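Local structure of amino acid amide racemase (Ochrobactrum anthropi, 6GIO) at residues Arg105-His110 and Val292-Ala297; Asp114-Ala119 and Met262-Lys267. The protein binds pyridoxal-5'-phosphate covalently and belongs to the class-III aminotransferase family of fold-type I enzymes. All blocks are in the same frame, centred on the assembly; numbering follows the deposited sequence.

Interaction 1: residues Arg105-His110 and Val292-Ala297; sequences RVWFGH and VLQTTA. With PLP (pyridoxal-5'-phosphate), chain E.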
ATOM      1  N   ARG C 105      -5.298   2.046 -20.000  1.00 22.22           N
ATOM      2  CA  ARG C 105      -5.546   2.866 -18.813  1.00 22.40           C
ATOM      3  C   ARG C 105      -4.558   2.478 -17.708  1.00 22.45           C
ATOM      4  O   ARG C 105      -3.880   1.418 -17.765  1.00 19.62           O
ATOM      5  CB  ARG C 105      -6.956   2.662 -18.295  1.00 22.14           C
ATOM      6  CG  ARG C 105      -8.066   2.899 -19.306  1.00 23.23           C
ATOM      7  CD  ARG C 105      -8.234   4.371 -19.598  1.00 24.46           C
ATOM      8  NE  ARG C 105      -9.370   4.687 -20.447  1.00 26.29           N
ATOM      9  CZ  ARG C 105      -9.370   4.704 -21.781  1.00 28.56           C
ATOM     10  NH1 ARG C 105      -8.284   4.398 -22.451  1.00 29.00           N
ATOM     11  NH2 ARG C 105     -10.481   5.041 -22.446  1.00 27.63           N
ATOM     12  N   VAL C 106      -4.554   3.339 -16.689  1.00 21.48           N
ATOM     13  CA  VAL C 106      -3.616   3.295 -15.585  1.00 19.92           C
ATOM     14  C   VAL C 106      -4.354   3.237 -14.252  1.00 19.76           C
ATOM     15  O   VAL C 106      -5.301   3.985 -14.009  1.00 22.38           O
ATOM     16  CB  VAL C 106      -2.775   4.545 -15.584  1.00 18.78           C
ATOM     17  CG1 VAL C 106      -1.656   4.429 -14.548  1.00 18.49           C
ATOM     18  CG2 VAL C 106      -2.234   4.751 -16.988  1.00 19.38           C
ATOM     19  N   TRP C 107      -3.944   2.318 -13.413  1.00 18.83           N
ATOM     20  CA  TRP C 107      -4.417   2.258 -12.045  1.00 19.00           C
ATOM     21  C   TRP C 107      -3.231   2.606 -11.226  1.00 17.46           C
ATOM     22  O   TRP C 107      -2.159   2.212 -11.561  1.00 17.31           O
ATOM     23  CB  TRP C 107      -4.859   0.820 -11.739  1.00 19.94           C
ATOM     24  CG  TRP C 107      -5.125   0.449 -10.315  1.00 19.71           C
ATOM     25  CD1 TRP C 107      -6.331   0.409  -9.717  1.00 19.59           C
ATOM     26  CD2 TRP C 107      -4.163  -0.035  -9.340  1.00 19.86           C
ATOM     27  NE1 TRP C 107      -6.191  -0.026  -8.414  1.00 21.72           N
ATOM     28  CE2 TRP C 107      -4.875  -0.322  -8.165  1.00 20.21           C
ATOM     29  CE3 TRP C 107      -2.764  -0.245  -9.353  1.00 20.82           C
ATOM     30  CZ2 TRP C 107      -4.258  -0.822  -7.004  1.00 19.47           C
ATOM     31  CZ3 TRP C 107      -2.141  -0.731  -8.153  1.00 20.03           C
ATOM     32  CH2 TRP C 107      -2.907  -0.997  -7.015  1.00 19.16           C
ATOM     33  N   PHE C 108      -3.440   3.281 -10.110  1.00 19.07           N
ATOM     34  CA  PHE C 108      -2.372   3.587  -9.154  1.00 18.78           C
ATOM     35  C   PHE C 108      -2.505   2.889  -7.820  1.00 17.87           C
ATOM     36  O   PHE C 108      -3.618   2.688  -7.329  1.00 18.51           O
ATOM     37  CB  PHE C 108      -2.368   5.084  -8.873  1.00 20.35           C
ATOM     38  CG  PHE C 108      -1.843   5.904 -10.009  1.00 21.05           C
ATOM     39  CD1 PHE C 108      -0.493   5.828 -10.376  1.00 21.09           C
ATOM     40  CD2 PHE C 108      -2.704   6.727 -10.749  1.00 21.23           C
ATOM     41  CE1 PHE C 108      -0.002   6.561 -11.444  1.00 20.60           C
ATOM     42  CE2 PHE C 108      -2.207   7.495 -11.792  1.00 21.62           C
ATOM     43  CZ  PHE C 108      -0.865   7.402 -12.160  1.00 20.78           C
ATOM     44  N   GLY C 109      -1.364   2.597  -7.184  1.00 17.61           N
ATOM     45  CA  GLY C 109      -1.388   2.042  -5.832  1.00 17.17           C
ATOM     46  C   GLY C 109      -0.202   2.563  -5.078  1.00 17.43           C
ATOM     47  O   GLY C 109       0.363   3.603  -5.453  1.00 17.89           O
ATOM     48  N   HIS C 110       0.152   1.878  -4.003  1.00 17.23           N
ATOM     49  CA  HIS C 110       1.253   2.330  -3.138  1.00 18.86           C
ATOM     50  C   HIS C 110       2.493   1.525  -3.201  1.00 19.92           C
ATOM     51  O   HIS C 110       3.527   1.977  -2.708  1.00 23.88           O
ATOM     52  CB  HIS C 110       0.818   2.257  -1.698  1.00 18.16           C
ATOM     53  CG  HIS C 110      -0.439   2.975  -1.439  1.00 16.23           C
ATOM     54  ND1 HIS C 110      -0.563   4.335  -1.652  1.00 16.56           N
ATOM     55  CD2 HIS C 110      -1.633   2.543  -0.980  1.00 15.64           C
ATOM     56  CE1 HIS C 110      -1.776   4.711  -1.293  1.00 16.54           C
ATOM     57  NE2 HIS C 110      -2.454   3.641  -0.917  1.00 15.88           N
ATOM     58  N   VAL C 292     -10.808  -2.509  -7.540  1.00 26.52           N
ATOM     59  CA  VAL C 292      -9.583  -2.519  -6.746  1.00 26.31           C
ATOM     60  C   VAL C 292      -9.346  -1.123  -6.175  1.00 25.94           C
ATOM     61  O   VAL C 292      -8.718  -0.296  -6.808  1.00 24.95           O
ATOM     62  CB  VAL C 292      -8.364  -2.993  -7.562  1.00 27.75           C
ATOM     63  CG1 VAL C 292      -7.207  -3.288  -6.623  1.00 27.49           C
ATOM     64  CG2 VAL C 292      -8.681  -4.261  -8.355  1.00 27.82           C
ATOM     65  N   LEU C 293      -9.839  -0.891  -4.957  1.00 23.83           N
ATOM     66  CA  LEU C 293      -9.871   0.421  -4.337  1.00 25.06           C
ATOM     67  C   LEU C 293      -8.940   0.519  -3.162  1.00 25.81           C
ATOM     68  O   LEU C 293      -8.910  -0.383  -2.303  1.00 28.82           O
ATOM     69  CB  LEU C 293     -11.259   0.707  -3.797  1.00 25.17           C
ATOM     70  CG  LEU C 293     -12.423   0.823  -4.792  1.00 26.24           C
ATOM     71  CD1 LEU C 293     -13.652   1.300  -4.022  1.00 27.53           C
ATOM     72  CD2 LEU C 293     -12.097   1.752  -5.944  1.00 24.99           C
ATOM     73  N   GLN C 294      -8.159   1.594  -3.117  1.00 25.53           N
ATOM     74  CA  GLN C 294      -7.445   1.950  -1.890  1.00 26.91           C
ATOM     75  C   GLN C 294      -7.564   3.440  -1.741  1.00 26.35           C
ATOM     76  O   GLN C 294      -7.174   4.184  -2.647  1.00 25.54           O
ATOM     77  CB  GLN C 294      -5.989   1.569  -1.946  1.00 27.32           C
ATOM     78  CG  GLN C 294      -5.721   0.095  -1.776  1.00 28.57           C
ATOM     79  CD  GLN C 294      -4.256  -0.191  -1.985  1.00 29.98           C
ATOM     80  OE1 GLN C 294      -3.753  -0.075  -3.112  1.00 29.94           O
ATOM     81  NE2 GLN C 294      -3.549  -0.504  -0.898  1.00 28.43           N
ATOM     82  N   THR C 295      -8.040   3.870  -0.576  1.00 26.21           N
ATOM     83  CA  THR C 295      -8.444   5.264  -0.379  1.00 26.50           C
ATOM     84  C   THR C 295      -7.462   6.337  -0.902  1.00 25.58           C
ATOM     85  O   THR C 295      -7.873   7.222  -1.702  1.00 24.24           O
ATOM     86  CB  THR C 295      -8.803   5.529   1.083  1.00 25.77           C
ATOM     87  OG1 THR C 295      -9.894   4.668   1.454  1.00 25.38           O
ATOM     88  CG2 THR C 295      -9.259   6.979   1.261  1.00 25.91           C
ATOM     89  N   THR C 296      -6.206   6.267  -0.460  1.00 22.81           N
ATOM     90  CA  THR C 296      -5.223   7.300  -0.797  1.00 22.45           C
ATOM     91  C   THR C 296      -4.378   7.019  -2.014  1.00 20.74           C
ATOM     92  O   THR C 296      -3.482   7.780  -2.320  1.00 21.23           O
ATOM     93  CB  THR C 296      -4.267   7.613   0.378  1.00 22.49           C
ATOM     94  OG1 THR C 296      -3.502   6.454   0.674  1.00 21.90           O
ATOM     95  CG2 THR C 296      -5.053   8.046   1.588  1.00 22.77           C
ATOM     96  N   ALA C 297      -4.631   5.924  -2.702  1.00 21.39           N
ATOM     97  CA  ALA C 297      -3.972   5.676  -3.980  1.00 21.70           C
ATOM     98  C   ALA C 297      -4.233   6.821  -4.958  1.00 20.98           C
ATOM     99  O   ALA C 297      -5.358   7.346  -5.055  1.00 20.19           O
ATOM    100  CB  ALA C 297      -4.458   4.364  -4.594  1.00 23.25           C
TER
HETATM  101  N1  PLP E 501     -10.957  -0.778   7.173  1.00 30.69           N
HETATM  102  C2  PLP E 501     -11.906   0.182   7.398  1.00 30.64           C
HETATM  103  C2A PLP E 501     -12.789   0.158   8.624  1.00 28.82           C
HETATM  104  C3  PLP E 501     -12.079   1.283   6.402  1.00 31.13           C
HETATM  105  O3  PLP E 501     -13.005   2.263   6.540  1.00 30.45           O
HETATM  106  C4  PLP E 501     -11.201   1.299   5.210  1.00 32.78           C
HETATM  107  C4A PLP E 501     -11.315   2.370   4.188  1.00 36.35           C
HETATM  108  C5  PLP E 501     -10.209   0.198   5.060  1.00 30.58           C
HETATM  109  C6  PLP E 501     -10.145  -0.778   6.068  1.00 28.60           C
HETATM  110  C5A PLP E 501      -9.310   0.222   3.811  1.00 29.53           C
HETATM  111  O4P PLP E 501      -8.384   1.339   3.739  1.00 25.87           O
HETATM  112  P   PLP E 501      -7.678   1.684   2.344  1.00 26.22           P
HETATM  113  O1P PLP E 501      -8.869   2.126   1.492  1.00 24.39           O
HETATM  114  O2P PLP E 501      -7.096   0.402   1.770  1.00 23.91           O
HETATM  115  O3P PLP E 501      -6.686   2.746   2.683  1.00 24.69           O
HETATM  116  O   HOH W   1      -5.010   3.981   0.920  1.00 25.88           O
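G109 and A297 bring the two backbones closest, their CA atoms 4.8 Å apart, where the end of strand 104-109 meets a type I beta turn running from Q294 to A297. The strand is outermost within its own chain in the large seven-stranded sheet of this fold-type I enzyme, and the turn belongs to the loop ahead of helix 300-315. W107 makes the one direct hydrogen bond between the segments, from NE1 to V292 O at 3.0 Å. The acceptor lies in the indole plane and the N-H points almost straight at it (166°), but the donor stands 27° off the carbonyl plane. With CG anti to the backbone N (chi1 168°), the indole swings across to the loop, and its CZ2 also packs on V292 CG1 at 3.9 Å. The carboxamide plane of Q294 lies nearly parallel to the indole, while against the H110 imidazole it is steeply inclined. Nearer the end of the strand, A297 CB lies 3.3 Å from F108 O, next to the CA of G109. The turn also serves the cofactor site shared between subunits: T295 offers both its backbone N and its OG1 to phosphate oxygen O1P of a PLP that is also hydrogen-bonded to G112 N and S113 OG of the second subunit. H110 reaches that phosphate indirectly. One water, 3.2 Å from H110 NE2, accepts from T296 N at 2.9 Å and donates to phosphate oxygen O3P of the PLP at 2.7 Å.

Interaction 2: residues Asp114-Ala119 and Met262-Lys267; sequences DANDCA and MVVFGK. With PLP (pyridoxal-5'-phosphate), chain G.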
ATOM      1  N   ASP C 114       0.900  -4.371  -3.929  1.00 19.48           N
ATOM      2  CA  ASP C 114      -0.522  -4.074  -4.182  1.00 20.15           C
ATOM      3  C   ASP C 114      -0.825  -3.989  -5.718  1.00 20.71           C
ATOM      4  O   ASP C 114      -1.924  -4.366  -6.172  1.00 18.64           O
ATOM      5  CB  ASP C 114      -1.079  -2.897  -3.318  1.00 21.13           C
ATOM      6  CG  ASP C 114      -0.637  -1.449  -3.753  1.00 22.46           C
ATOM      7  OD1 ASP C 114      -0.228  -1.202  -4.886  1.00 24.65           O
ATOM      8  OD2 ASP C 114      -0.808  -0.506  -2.915  1.00 23.79           O
ATOM      9  N   ALA C 115       0.193  -3.601  -6.487  1.00 19.42           N
ATOM     10  CA  ALA C 115       0.082  -3.504  -7.956  1.00 19.91           C
ATOM     11  C   ALA C 115      -0.006  -4.872  -8.578  1.00 20.86           C
ATOM     12  O   ALA C 115      -0.833  -5.104  -9.501  1.00 20.92           O
ATOM     13  CB  ALA C 115       1.239  -2.703  -8.530  1.00 19.43           C
ATOM     14  N   ASN C 116       0.807  -5.803  -8.096  1.00 19.71           N
ATOM     15  CA  ASN C 116       0.697  -7.170  -8.593  1.00 22.00           C
ATOM     16  C   ASN C 116      -0.564  -7.893  -8.065  1.00 21.90           C
ATOM     17  O   ASN C 116      -1.122  -8.776  -8.744  1.00 21.07           O
ATOM     18  CB  ASN C 116       1.960  -8.009  -8.288  1.00 22.80           C
ATOM     19  CG  ASN C 116       3.136  -7.656  -9.172  1.00 24.26           C
ATOM     20  OD1 ASN C 116       4.241  -7.380  -8.675  1.00 25.46           O
ATOM     21  ND2 ASN C 116       2.913  -7.636 -10.482  1.00 21.33           N
ATOM     22  N   ASP C 117      -1.017  -7.528  -6.875  1.00 22.48           N
ATOM     23  CA  ASP C 117      -2.273  -8.071  -6.373  1.00 24.00           C
ATOM     24  C   ASP C 117      -3.429  -7.612  -7.285  1.00 23.03           C
ATOM     25  O   ASP C 117      -4.279  -8.404  -7.692  1.00 21.67           O
ATOM     26  CB  ASP C 117      -2.495  -7.637  -4.938  1.00 26.77           C
ATOM     27  CG  ASP C 117      -3.636  -8.385  -4.286  1.00 30.42           C
ATOM     28  OD1 ASP C 117      -4.007  -9.482  -4.750  1.00 36.25           O
ATOM     29  OD2 ASP C 117      -4.173  -7.887  -3.303  1.00 34.00           O
ATOM     30  N   CYS C 118      -3.418  -6.326  -7.599  1.00 22.98           N
ATOM     31  CA  CYS C 118      -4.319  -5.747  -8.561  1.00 23.50           C
ATOM     32  C   CYS C 118      -4.260  -6.518  -9.857  1.00 23.48           C
ATOM     33  O   CYS C 118      -5.291  -6.980 -10.365  1.00 21.23           O
ATOM     34  CB  CYS C 118      -3.980  -4.259  -8.812  1.00 22.76           C
ATOM     35  SG  CYS C 118      -5.061  -3.543 -10.099  1.00 23.84           S
ATOM     36  N   ALA C 119      -3.045  -6.672 -10.392  1.00 22.43           N
ATOM     37  CA  ALA C 119      -2.869  -7.317 -11.684  1.00 21.61           C
ATOM     38  C   ALA C 119      -3.504  -8.686 -11.639  1.00 22.49           C
ATOM     39  O   ALA C 119      -4.316  -8.984 -12.501  1.00 21.06           O
ATOM     40  CB  ALA C 119      -1.384  -7.417 -12.079  1.00 21.15           C
ATOM     41  N   MET C 262       0.751  -5.749 -20.330  1.00 22.27           N
ATOM     42  CA  MET C 262       0.557  -5.078 -19.063  1.00 21.76           C
ATOM     43  C   MET C 262       1.910  -4.862 -18.459  1.00 22.65           C
ATOM     44  O   MET C 262       2.742  -5.771 -18.491  1.00 20.55           O
ATOM     45  CB  MET C 262      -0.324  -5.929 -18.130  1.00 23.38           C
ATOM     46  CG  MET C 262      -0.547  -5.346 -16.717  1.00 23.76           C
ATOM     47  SD  MET C 262      -1.677  -6.262 -15.632  1.00 25.59           S
ATOM     48  CE  MET C 262      -3.239  -5.883 -16.458  1.00 27.05           C
ATOM     49  N   VAL C 263       2.119  -3.673 -17.883  1.00 21.26           N
ATOM     50  CA  VAL C 263       3.365  -3.388 -17.198  1.00 21.20           C
ATOM     51  C   VAL C 263       3.069  -2.923 -15.785  1.00 21.17           C
ATOM     52  O   VAL C 263       2.139  -2.131 -15.583  1.00 19.94           O
ATOM     53  CB  VAL C 263       4.205  -2.315 -17.928  1.00 20.26           C
ATOM     54  CG1 VAL C 263       5.534  -2.124 -17.214  1.00 20.65           C
ATOM     55  CG2 VAL C 263       4.447  -2.693 -19.388  1.00 20.53           C
ATOM     56  N   VAL C 264       3.845  -3.432 -14.827  1.00 21.22           N
ATOM     57  CA  VAL C 264       3.686  -3.079 -13.409  1.00 19.81           C
ATOM     58  C   VAL C 264       4.900  -2.275 -12.979  1.00 21.66           C
ATOM     59  O   VAL C 264       6.082  -2.685 -13.239  1.00 21.36           O
ATOM     60  CB  VAL C 264       3.525  -4.345 -12.539  1.00 21.76           C
ATOM     61  CG1 VAL C 264       3.299  -3.994 -11.046  1.00 21.85           C
ATOM     62  CG2 VAL C 264       2.382  -5.203 -13.065  1.00 21.54           C
ATOM     63  N   PHE C 265       4.635  -1.090 -12.384  1.00 20.00           N
ATOM     64  CA  PHE C 265       5.691  -0.217 -11.934  1.00 19.31           C
ATOM     65  C   PHE C 265       5.661  -0.024 -10.423  1.00 19.85           C
ATOM     66  O   PHE C 265       4.607  -0.139  -9.794  1.00 19.27           O
ATOM     67  CB  PHE C 265       5.568   1.156 -12.577  1.00 19.69           C
ATOM     68  CG  PHE C 265       5.662   1.165 -14.084  1.00 20.48           C
ATOM     69  CD1 PHE C 265       6.880   1.253 -14.707  1.00 19.96           C
ATOM     70  CD2 PHE C 265       4.510   1.214 -14.862  1.00 20.52           C
ATOM     71  CE1 PHE C 265       6.961   1.316 -16.069  1.00 20.81           C
ATOM     72  CE2 PHE C 265       4.583   1.312 -16.244  1.00 19.52           C
ATOM     73  CZ  PHE C 265       5.814   1.344 -16.847  1.00 20.67           C
ATOM     74  N   GLY C 266       6.815   0.294  -9.849  1.00 22.00           N
ATOM     75  CA  GLY C 266       6.860   0.612  -8.430  1.00 21.32           C
ATOM     76  C   GLY C 266       8.194   1.116  -7.981  1.00 21.24           C
ATOM     77  O   GLY C 266       8.961   1.675  -8.754  1.00 21.32           O
ATOM     78  N   LYS C 267       8.472   0.900  -6.700  1.00 23.84           N
ATOM     79  CA  LYS C 267       9.736   1.288  -6.113  1.00 22.78           C
ATOM     80  C   LYS C 267      10.161   2.711  -6.573  1.00 24.25           C
ATOM     81  O   LYS C 267       9.583   3.712  -6.127  1.00 22.06           O
ATOM     82  CB  LYS C 267      10.787   0.216  -6.383  1.00 23.76           C
ATOM     83  CG  LYS C 267      10.730  -0.965  -5.413  1.00 26.46           C
ATOM     84  CD  LYS C 267      11.820  -2.022  -5.688  1.00 27.62           C
ATOM     85  CE  LYS C 267      11.876  -3.140  -4.628  1.00 28.34           C
ATOM     86  NZ  LYS C 267      10.857  -4.210  -4.755  1.00 28.60           N
TER
HETATM   87  N1  PLP G 501       7.896  -6.987  -7.901  1.00 32.40           N
HETATM   88  C2  PLP G 501       9.247  -6.909  -7.984  1.00 35.26           C
HETATM   89  C2A PLP G 501      10.010  -7.391  -9.179  1.00 35.39           C
HETATM   90  C3  PLP G 501      10.043  -6.351  -6.861  1.00 34.50           C
HETATM   91  O3  PLP G 501      11.377  -6.290  -6.954  1.00 35.47           O
HETATM   92  C4  PLP G 501       9.360  -5.833  -5.659  1.00 35.56           C
HETATM   93  C4A PLP G 501      10.152  -5.255  -4.532  1.00 34.77           C
HETATM   94  C5  PLP G 501       7.860  -5.957  -5.682  1.00 34.45           C
HETATM   95  C6  PLP G 501       7.229  -6.531  -6.807  1.00 34.88           C
HETATM   96  C5A PLP G 501       7.050  -5.516  -4.473  1.00 34.56           C
HETATM   97  O4P PLP G 501       7.275  -4.164  -4.055  1.00 34.82           O
HETATM   98  P   PLP G 501       6.930  -3.688  -2.570  1.00 32.20           P
HETATM   99  O1P PLP G 501       6.820  -2.205  -2.743  1.00 34.92           O
HETATM  100  O2P PLP G 501       8.096  -4.101  -1.692  1.00 30.35           O
HETATM  101  O3P PLP G 501       5.596  -4.338  -2.231  1.00 33.25           O
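The carboxamide of N116 has the two methyls of V264 on one side of its plane, with V264 CG1 4.1 Å from N116 CG, while its far end comes close to N1 and C6 of the PLP pyridine. F265 points its CB away from the helix, and V263 CG1 sits 3.5 Å above one face of the F265 ring, offset toward the rim. These groups belong to a helix laid on a beta-sheet in the cofactor-binding domain of the fold-type I family. Helix 112-127 runs nearly antiparallel to strand 262-265; the axes of the short segments are inclined at 157° and come within 8.6 Å. Two alanines a helical turn apart face the strand, which lets it come close. A115 CB touches V264 CG1 at 3.5 Å, tighter than usual for two carbons, and A119 CB rests on M262 SD at 3.7 Å. V264 spans the middle: with CG1 anti to the backbone N (chi1 -178°), that methyl is placed between A115 and N116. Beyond the strand the chain leads to K267, whose NZ is joined to C4A of PLP at 1.3 Å, the internal aldimine of this enzyme class. The lysine is extended until its last torsion, where a bend (chi4 79°) turns NZ into the cofactor. The same PLP is hydrogen-bonded to G112 N and S113 OG at the start of the helix and to T295 OG1 of the second subunit. Helix and strand thus meet through methyls, a sulfur and the N116 carboxamide laid against V264, without direct polar bonds, which is consistent with apolar packing fixing the helix start relative to the chain that carries K267.

Overall arrangement
Both contacts are buried and use one sheet, with strand 276-281 lying between strands 104-109 and 262-265. Interaction 1, on the strand outermost within this chain and centred about 20 Å from the chain's centre, mixes an indole, backbone polar groups and a water beside the second subunit. Interaction 2, centred about 12 Å from the chain's centre, is mainly apolar, with no hydrogen bond between its segments. The elements are continuous: strand 104-109 leads into helix 112-127, W107 packs on A115, and D114 OD2 accepts from H110 N. Each contact reaches a different PLP, and the dimer makes them complementary, since the loop of 292-297 completes the phosphate site of the partner's K267-linked cofactor.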